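Local coordinates for 16S rRNA (guanine(1405)-N(7))-methyltransferase (PDB 6PI9), which probably methylates the N7 position of guanine 1405 in 16S rRNA, using S-adenosyl-L-methionine, and so confers resistance to various aminoglycosides, at residues R96-D101 / T248-L253; V210-T215 / E252-V257; L118-G123 / A180-L185; A70-W75 / A84-L89. One frame throughout, in Å; residues are numbered along the deposited sequence.

Contact 1 (R96-D101 / T248-L253); sequences RLPGAD and TVSDEL. With SAH (S-adenosyl-L-homocysteine), chain B.
Arg96 and Glu252 meet through a side-on salt bridge in which two guanidinium nitrogens take one carboxylate oxygen each. Arg96 NE lies 2.9 Å from Glu252 OE1 and uses the syn lone pair of that oxygen. The second bond, from Arg96 NH2 to Glu252 OE2, is equally long; it too arrives on the syn side, but from 32° out of the carboxylate plane; the planes of the two flat groups are 38° apart. The arginine chain bends at CG-CD (chi3 -63°), which swings the guanidinium over to the glutamate, whose own chain is extended beyond CG. The NH1-NH2 edge of the guanidinium meets the carboxylate of S-adenosyl-L-homocysteine: NH1 donates to OXT at 3.0 Å and NH2 to O at 2.6 Å. Glu252 OE2 also accepts a hydrogen bond from Thr212, so the group that holds the arginine is itself fixed. Further down, Ser250 packs its CB against Gly99 CA at 4.0 Å, in a place where the bare glycine lets the backbones come close just before helix 100-111 begins, and Ser250 OG is hydrogen-bonded to the carbonyl of Glu95. With four bonds at its edges the guanidinium can hardly rotate, and Glu252, as a second-shell acid, presents it to the ligand carboxylate while probably offsetting the charge of Arg96.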
loop_
_atom_site.group_PDB
_atom_site.type_symbol
_atom_site.label_atom_id
_atom_site.label_comp_id
_atom_site.label_asym_id
_atom_site.label_seq_id
_atom_site.Cartn_x
_atom_site.Cartn_y
_atom_site.Cartn_z
ATOM N N ARG A 96 4.363 -13.478 1.712
ATOM C CA ARG A 96 5.422 -14.442 2.001
ATOM C C ARG A 96 4.969 -15.905 1.972
ATOM O O ARG A 96 5.821 -16.789 1.795
ATOM C CB ARG A 96 6.034 -14.143 3.379
ATOM C CG ARG A 96 7.405 -14.771 3.641
ATOM C CD ARG A 96 8.038 -14.163 4.886
ATOM N NE ARG A 96 8.291 -12.726 4.700
ATOM C CZ ARG A 96 7.612 -11.752 5.291
ATOM N NH1 ARG A 96 6.643 -12.030 6.177
ATOM N NH2 ARG A 96 7.955 -10.475 5.052
ATOM N N LEU A 97 3.665 -16.181 2.161
ATOM C CA LEU A 97 3.178 -17.560 2.268
ATOM C C LEU A 97 3.605 -18.473 1.125
ATOM O O LEU A 97 4.070 -19.594 1.397
ATOM C CB LEU A 97 1.653 -17.560 2.366
ATOM C CG LEU A 97 1.096 -17.164 3.701
ATOM C CD1 LEU A 97 -0.393 -16.952 3.536
ATOM C CD2 LEU A 97 1.397 -18.274 4.664
ATOM N N PRO A 98 3.430 -18.109 -0.143
ATOM C CA PRO A 98 3.785 -19.071 -1.202
ATOM C C PRO A 98 5.273 -19.393 -1.271
ATOM O O PRO A 98 5.634 -20.510 -1.664
ATOM C CB PRO A 98 3.270 -18.389 -2.478
ATOM C CG PRO A 98 3.148 -16.975 -2.163
ATOM C CD PRO A 98 2.795 -16.903 -0.696
ATOM N N GLY A 99 6.154 -18.475 -0.879
ATOM C CA GLY A 99 7.569 -18.774 -0.832
ATOM C C GLY A 99 8.095 -19.169 0.529
ATOM O O GLY A 99 9.319 -19.280 0.689
ATOM N N ALA A 100 7.218 -19.402 1.514
ATOM C CA ALA A 100 7.675 -19.591 2.885
ATOM C C ALA A 100 8.650 -20.750 3.006
ATOM O O ALA A 100 9.637 -20.658 3.740
ATOM C CB ALA A 100 6.477 -19.809 3.810
ATOM N N ASP A 101 8.386 -21.854 2.315
ATOM C CA ASP A 101 9.301 -22.986 2.391
ATOM C C ASP A 101 10.688 -22.586 1.901
ATOM O O ASP A 101 11.676 -22.685 2.638
ATOM C CB ASP A 101 8.744 -24.165 1.604
ATOM C CG ASP A 101 7.534 -24.789 2.277
ATOM O OD1 ASP A 101 7.449 -24.734 3.524
ATOM O OD2 ASP A 101 6.680 -25.354 1.550
ATOM N N THR A 248 16.509 -13.216 -3.669
ATOM C CA THR A 248 15.105 -12.802 -3.734
ATOM C C THR A 248 14.145 -13.995 -3.731
ATOM O O THR A 248 14.265 -14.883 -4.573
ATOM C CB THR A 248 14.872 -11.941 -4.978
ATOM O OG1 THR A 248 15.676 -10.758 -4.867
ATOM C CG2 THR A 248 13.408 -11.523 -5.111
ATOM N N VAL A 249 13.167 -13.972 -2.813
ATOM C CA VAL A 249 12.179 -15.046 -2.568
ATOM C C VAL A 249 10.792 -14.413 -2.620
ATOM O O VAL A 249 10.447 -13.626 -1.732
ATOM C CB VAL A 249 12.369 -15.703 -1.188
ATOM C CG1 VAL A 249 11.508 -16.966 -1.070
ATOM C CG2 VAL A 249 13.841 -15.948 -0.850
ATOM N N SER A 250 10.006 -14.727 -3.644
ATOM C CA SER A 250 8.578 -14.373 -3.666
ATOM C C SER A 250 8.340 -12.857 -3.507
ATOM O O SER A 250 7.551 -12.391 -2.670
ATOM C CB SER A 250 7.829 -15.180 -2.599
ATOM O OG SER A 250 6.484 -14.757 -2.471
ATOM N N ASP A 251 9.028 -12.089 -4.353
ATOM C CA ASP A 251 8.977 -10.620 -4.408
ATOM C C ASP A 251 9.449 -9.987 -3.107
ATOM O O ASP A 251 8.959 -8.914 -2.728
ATOM C CB ASP A 251 7.583 -10.092 -4.783
ATOM C CG ASP A 251 7.239 -10.304 -6.295
ATOM O OD1 ASP A 251 6.163 -10.883 -6.543
ATOM O OD2 ASP A 251 8.016 -9.873 -7.215
ATOM N N GLU A 252 10.377 -10.655 -2.407
ATOM C CA GLU A 252 11.041 -10.080 -1.240
ATOM C C GLU A 252 12.542 -10.179 -1.475
ATOM O O GLU A 252 13.056 -11.282 -1.641
ATOM C CB GLU A 252 10.623 -10.841 0.048
ATOM C CG GLU A 252 11.189 -10.219 1.326
ATOM C CD GLU A 252 10.522 -10.780 2.571
ATOM O OE1 GLU A 252 9.981 -11.890 2.498
ATOM O OE2 GLU A 252 10.499 -10.100 3.609
ATOM N N LEU A 253 13.234 -9.035 -1.494
ATOM C CA LEU A 253 14.699 -9.020 -1.550
ATOM C C LEU A 253 15.244 -9.177 -0.137
ATOM O O LEU A 253 14.951 -8.339 0.726
ATOM C CB LEU A 253 15.186 -7.696 -2.138
ATOM C CG LEU A 253 16.700 -7.354 -2.026
ATOM C CD1 LEU A 253 17.577 -8.342 -2.797
ATOM C CD2 LEU A 253 16.861 -5.902 -2.515
HETATM N N SAH B . 7.884 -7.389 9.230
HETATM C CA SAH B . 6.502 -7.850 8.967
HETATM C CB SAH B . 5.583 -6.670 8.705
HETATM C CG SAH B . 6.015 -5.660 7.603
HETATM S SD SAH B . 4.648 -4.468 7.226
HETATM C C SAH B . 6.465 -8.812 7.764
HETATM O O SAH B . 7.387 -8.708 6.929
HETATM O OXT SAH B . 5.534 -9.626 7.598
HETATM C "C5'" SAH B . 5.320 -3.002 8.121
HETATM C "C4'" SAH B . 5.044 -3.032 9.654
HETATM O "O4'" SAH B . 5.780 -1.968 10.298
HETATM C "C3'" SAH B . 3.568 -2.912 10.131
HETATM O "O3'" SAH B . 3.214 -4.036 10.962
HETATM C "C2'" SAH B . 3.519 -1.627 10.956
HETATM O "O2'" SAH B . 2.649 -1.807 12.076
HETATM C "C1'" SAH B . 4.982 -1.539 11.416
HETATM N N9 SAH B . 5.446 -0.191 11.683
HETATM C C8 SAH B . 5.375 0.891 10.845
HETATM N N7 SAH B . 6.042 1.925 11.441
HETATM C C5 SAH B . 6.468 1.497 12.672
HETATM C C6 SAH B . 7.131 2.102 13.716
HETATM N N6 SAH B . 7.448 3.380 13.710
HETATM N N1 SAH B . 7.485 1.323 14.805
HETATM C C2 SAH B . 7.110 0.025 14.898
HETATM N N3 SAH B . 6.435 -0.597 13.882
HETATM C C4 SAH B . 6.137 0.169 12.795
#

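Contact 2 (V210-T215 / E252-V257); sequences VVTFPT and ELVYLV
Thr212 OG1 donates to Glu252 OE2 over 2.6 Å, meeting the anti lone pair of the carboxylate, the side turned away from OE1. The threonine hydroxyl stands between its backbone N and carbonyl carbon (chi1 78°), which carries it across to the acid and turns CG2 to Val254 CG2, 3.9 Å away. On this same face Val210 CG1 touches Val254 CG1, and Val210 CG2 lies beside Leu256 CD2. The opposite face carries Phe213 and Tyr255, whose rings approach obliquely with CE2 of Phe213 3.8 Å from CE2 of Tyr255, while Phe213 CD2 reaches Leu253 CD2. Between the two layers of side chains runs an antiparallel ladder: Val211 and Tyr255 form one hydrogen-bonded pair, closed by Tyr255 N to Val211 O at 2.8 Å, and Phe213 with Leu253 forms the next. The strand axes pass 4.5 Å apart, at 161° between their directions. Thr212 OG1 is also hydrogen-bonded to the backbone N of Lys184. Helix 225-236 covers the aromatic face through Tyr229 and Phe233, helix 100-111 packs on the valine face, and the two strands lie between strands 179-183 and 241-248 of the central sheet.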
loop_
_atom_site.group_PDB
_atom_site.type_symbol
_atom_site.label_atom_id
_atom_site.label_comp_id
_atom_site.label_asym_id
_atom_site.label_seq_id
_atom_site.Cartn_x
_atom_site.Cartn_y
_atom_site.Cartn_z
ATOM N N VAL A 210 18.427 -9.981 9.549
ATOM C CA VAL A 210 17.781 -10.314 8.272
ATOM C C VAL A 210 17.024 -9.086 7.857
ATOM O O VAL A 210 16.098 -8.672 8.561
ATOM C CB VAL A 210 16.828 -11.513 8.407
ATOM C CG1 VAL A 210 16.140 -11.803 7.048
ATOM C CG2 VAL A 210 17.613 -12.726 8.911
ATOM N N VAL A 211 17.404 -8.478 6.733
ATOM C CA VAL A 211 16.814 -7.200 6.306
ATOM C C VAL A 211 16.184 -7.433 4.952
ATOM O O VAL A 211 16.839 -7.995 4.068
ATOM C CB VAL A 211 17.885 -6.092 6.197
ATOM C CG1 VAL A 211 17.276 -4.765 5.630
ATOM C CG2 VAL A 211 18.638 -5.893 7.554
ATOM N N THR A 212 14.900 -7.105 4.793
ATOM C CA THR A 212 14.277 -7.400 3.512
ATOM C C THR A 212 13.527 -6.205 2.945
ATOM O O THR A 212 13.095 -5.293 3.659
ATOM C CB THR A 212 13.303 -8.571 3.567
ATOM O OG1 THR A 212 12.079 -8.114 4.156
ATOM C CG2 THR A 212 13.908 -9.714 4.365
ATOM N N PHE A 213 13.306 -6.270 1.622
ATOM C CA PHE A 213 12.606 -5.178 0.937
ATOM C C PHE A 213 11.583 -5.773 -0.019
ATOM O O PHE A 213 11.828 -6.818 -0.609
ATOM C CB PHE A 213 13.589 -4.326 0.086
ATOM C CG PHE A 213 14.660 -3.670 0.907
ATOM C CD1 PHE A 213 14.457 -2.387 1.414
ATOM C CD2 PHE A 213 15.869 -4.338 1.181
ATOM C CE1 PHE A 213 15.465 -1.764 2.198
ATOM C CE2 PHE A 213 16.882 -3.736 1.974
ATOM C CZ PHE A 213 16.678 -2.429 2.483
ATOM N N PRO A 214 10.452 -5.119 -0.203
ATOM C CA PRO A 214 9.509 -5.608 -1.211
ATOM C C PRO A 214 10.017 -5.264 -2.604
ATOM O O PRO A 214 10.554 -4.180 -2.842
ATOM C CB PRO A 214 8.214 -4.858 -0.884
ATOM C CG PRO A 214 8.723 -3.533 -0.223
ATOM C CD PRO A 214 10.035 -3.869 0.466
ATOM N N THR A 215 9.901 -6.200 -3.511
ATOM C CA THR A 215 10.163 -5.912 -4.914
ATOM C C THR A 215 8.778 -5.803 -5.530
ATOM O O THR A 215 8.114 -6.814 -5.776
ATOM C CB THR A 215 11.008 -6.990 -5.585
ATOM O OG1 THR A 215 10.161 -8.098 -5.920
ATOM C CG2 THR A 215 12.149 -7.462 -4.670
ATOM N N GLU A 252 10.377 -10.655 -2.407
ATOM C CA GLU A 252 11.041 -10.080 -1.240
ATOM C C GLU A 252 12.542 -10.179 -1.475
ATOM O O GLU A 252 13.056 -11.282 -1.641
ATOM C CB GLU A 252 10.623 -10.841 0.048
ATOM C CG GLU A 252 11.189 -10.219 1.326
ATOM C CD GLU A 252 10.522 -10.780 2.571
ATOM O OE1 GLU A 252 9.981 -11.890 2.498
ATOM O OE2 GLU A 252 10.499 -10.100 3.609
ATOM N N LEU A 253 13.234 -9.035 -1.494
ATOM C CA LEU A 253 14.699 -9.020 -1.550
ATOM C C LEU A 253 15.244 -9.177 -0.137
ATOM O O LEU A 253 14.951 -8.339 0.726
ATOM C CB LEU A 253 15.186 -7.696 -2.138
ATOM C CG LEU A 253 16.700 -7.354 -2.026
ATOM C CD1 LEU A 253 17.577 -8.342 -2.797
ATOM C CD2 LEU A 253 16.861 -5.902 -2.515
ATOM N N VAL A 254 16.057 -10.216 0.089
ATOM C CA VAL A 254 16.478 -10.615 1.439
ATOM C C VAL A 254 17.995 -10.460 1.543
ATOM O O VAL A 254 18.714 -10.934 0.684
ATOM C CB VAL A 254 16.100 -12.081 1.752
ATOM C CG1 VAL A 254 16.533 -12.448 3.231
ATOM C CG2 VAL A 254 14.604 -12.341 1.522
ATOM N N TYR A 255 18.456 -9.808 2.607
ATOM C CA TYR A 255 19.870 -9.655 2.949
ATOM C C TYR A 255 20.150 -10.349 4.276
ATOM O O TYR A 255 19.445 -10.111 5.259
ATOM C CB TYR A 255 20.233 -8.184 3.171
ATOM C CG TYR A 255 20.348 -7.391 1.892
ATOM C CD1 TYR A 255 21.546 -7.308 1.210
ATOM C CD2 TYR A 255 19.247 -6.709 1.381
ATOM C CE1 TYR A 255 21.637 -6.550 0.021
ATOM C CE2 TYR A 255 19.346 -5.975 0.204
ATOM C CZ TYR A 255 20.509 -5.900 -0.449
ATOM O OH TYR A 255 20.587 -5.145 -1.616
ATOM N N LEU A 256 21.203 -11.164 4.318
ATOM C CA LEU A 256 21.694 -11.724 5.575
ATOM C C LEU A 256 22.919 -10.909 5.973
ATOM O O LEU A 256 23.892 -10.840 5.213
ATOM C CB LEU A 256 22.057 -13.206 5.382
ATOM C CG LEU A 256 20.965 -14.105 4.772
ATOM C CD1 LEU A 256 21.428 -15.595 4.690
ATOM C CD2 LEU A 256 19.650 -13.973 5.549
ATOM N N VAL A 257 22.885 -10.317 7.147
ATOM C CA VAL A 257 23.811 -9.267 7.528
ATOM C C VAL A 257 24.492 -9.676 8.821
ATOM O O VAL A 257 23.824 -10.092 9.772
ATOM C CB VAL A 257 23.068 -7.938 7.708
ATOM C CG1 VAL A 257 24.001 -6.849 8.196
ATOM C CG2 VAL A 257 22.364 -7.576 6.400
#

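Contact 3 (L118-G123 / A180-L185); sequences LDLACG and ALLMKL. With SAH (S-adenosyl-L-homocysteine), chain B.
Leu120 lays its CD2 methyl beside the isobutyl group of Leu182, 4.1 Å from Leu182 CG, and its CB against Leu185 CD2. Its torsions (chi1 -88°, chi2 65°) together bring CD1 to Ala180 CB. Just beyond, Ala121 CB touches Leu185 CD1 at 3.6 Å. On the other face of the sheet, Leu181 CD1 rests against the carboxylate carbon of Asp119, whose OD2 is hydrogen-bonded to Asn125. The parallel strands are joined by Leu181 N to Leu118 O (2.9 Å) and Leu120 N to Leu181 O (3.0 Å). Where they part, a water accepts from Met183 N at 2.9 Å, with Asp119 OD1 and Leu120 O also within hydrogen-bonding distance. N of S-adenosyl-L-homocysteine enters the same opening and donates to Ala121 O (2.8 Å) and Met183 O (2.9 Å). Strand ends that splay to receive the amino acid part of this ligand, followed by the glycine-containing turn after strand 117-120, are characteristic of the Rossmann-like methyltransferase fold.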
loop_
_atom_site.group_PDB
_atom_site.type_symbol
_atom_site.label_atom_id
_atom_site.label_comp_id
_atom_site.label_asym_id
_atom_site.label_seq_id
_atom_site.Cartn_x
_atom_site.Cartn_y
_atom_site.Cartn_z
ATOM N N LEU A 118 14.540 -11.388 17.565
ATOM C CA LEU A 118 13.696 -10.196 17.657
ATOM C C LEU A 118 13.034 -9.990 16.298
ATOM O O LEU A 118 13.717 -10.019 15.296
ATOM C CB LEU A 118 14.548 -8.968 17.949
ATOM C CG LEU A 118 15.451 -8.998 19.164
ATOM C CD1 LEU A 118 16.039 -7.600 19.323
ATOM C CD2 LEU A 118 14.679 -9.442 20.380
ATOM N N ASP A 119 11.722 -9.763 16.254
ATOM C CA ASP A 119 11.041 -9.539 14.962
ATOM C C ASP A 119 10.524 -8.104 15.017
ATOM O O ASP A 119 9.540 -7.836 15.700
ATOM C CB ASP A 119 9.916 -10.556 14.785
ATOM C CG ASP A 119 9.344 -10.584 13.402
ATOM O OD1 ASP A 119 9.573 -9.625 12.603
ATOM O OD2 ASP A 119 8.650 -11.610 13.120
ATOM N N LEU A 120 11.199 -7.168 14.315
ATOM C CA LEU A 120 10.952 -5.738 14.522
ATOM C C LEU A 120 9.897 -5.307 13.525
ATOM O O LEU A 120 10.020 -5.620 12.338
ATOM C CB LEU A 120 12.205 -4.895 14.285
ATOM C CG LEU A 120 13.174 -4.632 15.422
ATOM C CD1 LEU A 120 13.757 -5.929 15.819
ATOM C CD2 LEU A 120 14.286 -3.719 14.932
ATOM N N ALA A 121 8.856 -4.641 14.016
ATOM C CA ALA A 121 7.698 -4.322 13.204
ATOM C C ALA A 121 7.136 -5.618 12.643
ATOM O O ALA A 121 7.031 -5.824 11.443
ATOM C CB ALA A 121 8.063 -3.341 12.082
ATOM N N CYS A 122 6.750 -6.502 13.572
ATOM C CA CYS A 122 6.585 -7.921 13.296
ATOM C C CYS A 122 5.313 -8.246 12.545
ATOM O O CYS A 122 5.257 -9.301 11.910
ATOM C CB CYS A 122 6.600 -8.728 14.612
ATOM S SG CYS A 122 5.242 -8.317 15.761
ATOM N N GLY A 123 4.314 -7.361 12.584
ATOM C CA GLY A 123 3.029 -7.703 11.987
ATOM C C GLY A 123 2.536 -9.021 12.531
ATOM O O GLY A 123 2.576 -9.257 13.731
ATOM N N ALA A 180 18.084 -10.463 14.607
ATOM C CA ALA A 180 16.935 -9.587 14.499
ATOM C C ALA A 180 16.481 -9.517 13.053
ATOM O O ALA A 180 17.304 -9.553 12.131
ATOM C CB ALA A 180 17.203 -8.153 14.958
ATOM N N LEU A 181 15.163 -9.478 12.889
ATOM C CA LEU A 181 14.521 -9.455 11.587
ATOM C C LEU A 181 14.012 -8.046 11.404
ATOM O O LEU A 181 13.389 -7.501 12.317
ATOM C CB LEU A 181 13.354 -10.444 11.524
ATOM C CG LEU A 181 13.643 -11.847 12.076
ATOM C CD1 LEU A 181 12.399 -12.737 11.965
ATOM C CD2 LEU A 181 14.819 -12.522 11.298
ATOM N N LEU A 182 14.353 -7.435 10.257
ATOM C CA LEU A 182 13.867 -6.113 9.856
ATOM C C LEU A 182 13.270 -6.311 8.478
ATOM O O LEU A 182 13.907 -5.979 7.448
ATOM C CB LEU A 182 15.007 -5.090 9.819
ATOM C CG LEU A 182 15.579 -4.794 11.228
ATOM C CD1 LEU A 182 16.658 -5.837 11.547
ATOM C CD2 LEU A 182 16.239 -3.391 11.235
ATOM N N MET A 183 12.063 -6.886 8.432
ATOM C CA MET A 183 11.514 -7.364 7.168
ATOM C C MET A 183 10.497 -6.338 6.657
ATOM O O MET A 183 9.548 -5.988 7.387
ATOM C CB MET A 183 10.906 -8.755 7.392
ATOM C CG MET A 183 11.996 -9.794 7.717
ATOM S SD MET A 183 11.266 -11.306 8.453
ATOM C CE MET A 183 10.101 -11.788 7.173
ATOM N N LYS A 184 10.706 -5.858 5.417
ATOM C CA LYS A 184 9.824 -4.881 4.769
ATOM C C LYS A 184 9.593 -3.682 5.664
ATOM O O LYS A 184 8.465 -3.158 5.801
ATOM C CB LYS A 184 8.503 -5.555 4.396
ATOM C CG LYS A 184 8.755 -6.626 3.314
ATOM C CD LYS A 184 7.410 -7.447 3.103
ATOM C CE LYS A 184 7.591 -8.528 1.988
ATOM N NZ LYS A 184 6.345 -9.424 2.013
ATOM N N LEU A 185 10.652 -3.264 6.300
ATOM C CA LEU A 185 10.575 -2.253 7.345
ATOM C C LEU A 185 11.392 -1.009 7.042
ATOM O O LEU A 185 10.924 0.096 7.276
ATOM C CB LEU A 185 11.088 -2.868 8.663
ATOM C CG LEU A 185 11.397 -1.824 9.748
ATOM C CD1 LEU A 185 10.113 -1.096 10.160
ATOM C CD2 LEU A 185 11.979 -2.560 10.958
HETATM N N SAH B . 7.884 -7.389 9.230
HETATM C CA SAH B . 6.502 -7.850 8.967
HETATM C CB SAH B . 5.583 -6.670 8.705
HETATM C CG SAH B . 6.015 -5.660 7.603
HETATM S SD SAH B . 4.648 -4.468 7.226
HETATM C C SAH B . 6.465 -8.812 7.764
HETATM O O SAH B . 7.387 -8.708 6.929
HETATM O OXT SAH B . 5.534 -9.626 7.598
HETATM C "C5'" SAH B . 5.320 -3.002 8.121
HETATM C "C4'" SAH B . 5.044 -3.032 9.654
HETATM O "O4'" SAH B . 5.780 -1.968 10.298
HETATM C "C3'" SAH B . 3.568 -2.912 10.131
HETATM O "O3'" SAH B . 3.214 -4.036 10.962
HETATM C "C2'" SAH B . 3.519 -1.627 10.956
HETATM O "O2'" SAH B . 2.649 -1.807 12.076
HETATM C "C1'" SAH B . 4.982 -1.539 11.416
HETATM N N9 SAH B . 5.446 -0.191 11.683
HETATM C C8 SAH B . 5.375 0.891 10.845
HETATM N N7 SAH B . 6.042 1.925 11.441
HETATM C C5 SAH B . 6.468 1.497 12.672
HETATM C C6 SAH B . 7.131 2.102 13.716
HETATM N N6 SAH B . 7.448 3.380 13.710
HETATM N N1 SAH B . 7.485 1.323 14.805
HETATM C C2 SAH B . 7.110 0.025 14.898
HETATM N N3 SAH B . 6.435 -0.597 13.882
HETATM C C4 SAH B . 6.137 0.169 12.795
HETATM O O HOH W 1 10.695 -7.689 10.816
#

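Contact 4 (A70-W75 / A84-L89); sequences ALLARW and AAALSL
Helix 63-75 and the short helix 83-87 come together most closely at Leu71 and Ala86, whose CA atoms are 5.6 Å apart; no hydrogen bond links the two segments. The small alanines permit this approach, and the leucines of 70-75 supply most of the bulk. Leu71 sets its CB 3.8 Å from Ala86 CB and extends its CD1 branch over the backbone of the second helix, 3.6 Å from Ala85 O and 3.7 Å from Ala85 CB. With CG anti to the carbonyl carbon (chi1 -76°), that methyl also comes up to Leu89 CD2, a looser touch at 4.4 Å. Leu72 comes to the same alanine with a different part, its CG lying 3.6 Å and its CD2 3.7 Å from Ala86 CB, so the methyl of Ala86 is held against both leucines. Leu72 continues inward to Ile127 of helix 125-131 and Thr153 of helix 144-157. These are two consecutive helices joined by a short loop and packed leucine on alanine, beside the methyltransferase core and leading into the predicted cofactor-binding residues from His90 onward.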
loop_
_atom_site.group_PDB
_atom_site.type_symbol
_atom_site.label_atom_id
_atom_site.label_comp_id
_atom_site.label_asym_id
_atom_site.label_seq_id
_atom_site.Cartn_x
_atom_site.Cartn_y
_atom_site.Cartn_z
ATOM N N ALA A 70 -10.571 -15.599 14.824
ATOM C CA ALA A 70 -11.387 -16.810 14.805
ATOM C C ALA A 70 -10.725 -17.932 14.019
ATOM O O ALA A 70 -10.902 -19.111 14.351
ATOM C CB ALA A 70 -12.763 -16.493 14.226
ATOM N N LEU A 71 -9.960 -17.590 12.977
ATOM C CA LEU A 71 -9.245 -18.602 12.203
ATOM C C LEU A 71 -8.139 -19.259 13.025
ATOM O O LEU A 71 -7.999 -20.489 13.024
ATOM C CB LEU A 71 -8.667 -17.973 10.937
ATOM C CG LEU A 71 -9.681 -17.711 9.833
ATOM C CD1 LEU A 71 -8.996 -17.021 8.669
ATOM C CD2 LEU A 71 -10.324 -19.029 9.422
ATOM N N LEU A 72 -7.331 -18.452 13.721
ATOM C CA LEU A 72 -6.239 -19.006 14.516
ATOM C C LEU A 72 -6.758 -19.885 15.648
ATOM O O LEU A 72 -6.050 -20.793 16.105
ATOM C CB LEU A 72 -5.367 -17.878 15.070
ATOM C CG LEU A 72 -4.535 -17.139 14.009
ATOM C CD1 LEU A 72 -4.066 -15.805 14.527
ATOM C CD2 LEU A 72 -3.343 -17.989 13.563
ATOM N N ALA A 73 -7.983 -19.628 16.115
ATOM C CA ALA A 73 -8.590 -20.493 17.121
ATOM C C ALA A 73 -8.880 -21.874 16.550
ATOM O O ALA A 73 -8.738 -22.891 17.244
ATOM C CB ALA A 73 -9.870 -19.850 17.655
ATOM N N ARG A 74 -9.291 -21.930 15.284
ATOM C CA ARG A 74 -9.526 -23.209 14.636
ATOM C C ARG A 74 -8.229 -23.934 14.312
ATOM O O ARG A 74 -8.249 -25.154 14.118
ATOM C CB ARG A 74 -10.340 -22.992 13.370
ATOM C CG ARG A 74 -11.494 -22.047 13.568
ATOM C CD ARG A 74 -12.116 -21.700 12.250
ATOM N NE ARG A 74 -13.174 -22.643 11.921
ATOM C CZ ARG A 74 -14.389 -22.283 11.530
ATOM N NH1 ARG A 74 -14.684 -20.993 11.418
ATOM N NH2 ARG A 74 -15.308 -23.200 11.247
ATOM N N TRP A 75 -7.107 -23.214 14.247
ATOM C CA TRP A 75 -5.834 -23.864 13.962
ATOM C C TRP A 75 -5.294 -24.587 15.190
ATOM O O TRP A 75 -4.716 -25.675 15.070
ATOM C CB TRP A 75 -4.815 -22.844 13.442
ATOM C CG TRP A 75 -3.483 -23.455 13.168
ATOM C CD1 TRP A 75 -3.217 -24.479 12.312
ATOM C CD2 TRP A 75 -2.231 -23.088 13.758
ATOM N NE1 TRP A 75 -1.878 -24.773 12.329
ATOM C CE2 TRP A 75 -1.248 -23.931 13.207
ATOM C CE3 TRP A 75 -1.844 -22.122 14.694
ATOM C CZ2 TRP A 75 0.097 -23.846 13.566
ATOM C CZ3 TRP A 75 -0.510 -22.040 15.051
ATOM C CH2 TRP A 75 0.444 -22.897 14.489
ATOM N N ALA A 84 -2.880 -21.062 7.361
ATOM C CA ALA A 84 -2.633 -20.334 6.122
ATOM C C ALA A 84 -3.699 -19.273 5.889
ATOM O O ALA A 84 -3.388 -18.178 5.401
ATOM C CB ALA A 84 -2.579 -21.306 4.932
ATOM N N ALA A 85 -4.947 -19.573 6.253
ATOM C CA ALA A 85 -6.037 -18.634 6.021
ATOM C C ALA A 85 -5.913 -17.392 6.901
ATOM O O ALA A 85 -6.288 -16.291 6.481
ATOM C CB ALA A 85 -7.379 -19.329 6.257
ATOM N N ALA A 86 -5.406 -17.543 8.127
ATOM C CA ALA A 86 -5.254 -16.383 8.998
ATOM C C ALA A 86 -4.082 -15.523 8.553
ATOM O O ALA A 86 -4.212 -14.301 8.391
ATOM C CB ALA A 86 -5.067 -16.839 10.441
ATOM N N LEU A 87 -2.920 -16.153 8.359
ATOM C CA LEU A 87 -1.724 -15.417 7.984
ATOM C C LEU A 87 -1.905 -14.698 6.655
ATOM O O LEU A 87 -1.210 -13.704 6.397
ATOM C CB LEU A 87 -0.538 -16.384 7.943
ATOM C CG LEU A 87 -0.065 -16.851 9.318
ATOM C CD1 LEU A 87 0.894 -18.056 9.219
ATOM C CD2 LEU A 87 0.578 -15.679 10.070
ATOM N N SER A 88 -2.850 -15.162 5.824
ATOM C CA SER A 88 -3.218 -14.501 4.575
ATOM C C SER A 88 -3.917 -13.161 4.794
ATOM O O SER A 88 -4.151 -12.448 3.813
ATOM C CB SER A 88 -4.127 -15.408 3.725
ATOM O OG SER A 88 -5.244 -15.883 4.460
ATOM N N LEU A 89 -4.263 -12.797 6.029
ATOM C CA LEU A 89 -5.049 -11.594 6.292
ATOM C C LEU A 89 -4.206 -10.367 6.634
ATOM O O LEU A 89 -4.761 -9.261 6.726
ATOM C CB LEU A 89 -6.057 -11.861 7.418
ATOM C CG LEU A 89 -7.433 -12.325 6.937
ATOM C CD1 LEU A 89 -7.389 -13.514 5.955
ATOM C CD2 LEU A 89 -8.297 -12.661 8.133
#

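From the N terminus, contact 4 closes first, a short loop between helix 63-75 and helix 83-87. The chain then passes to 96-101, where contact 1 opens a loop that ends only at 248-253, near the C terminus. Contact 3 nests inside that loop, joining strand 117-120 to strand 179-183. Contact 2 opens later, still within it, and ends on the same strand, 252-259, sharing Glu252 and Leu253 with contact 1. Backbone pairing of Val210 with Ala180 and Leu182 makes contacts 2 and 3 neighbours in one sheet. Contacts 1 and 3 converge on S-adenosyl-L-homocysteine, while contact 4 reaches contact 1 through Leu97, packed on Ala84 and Ser88.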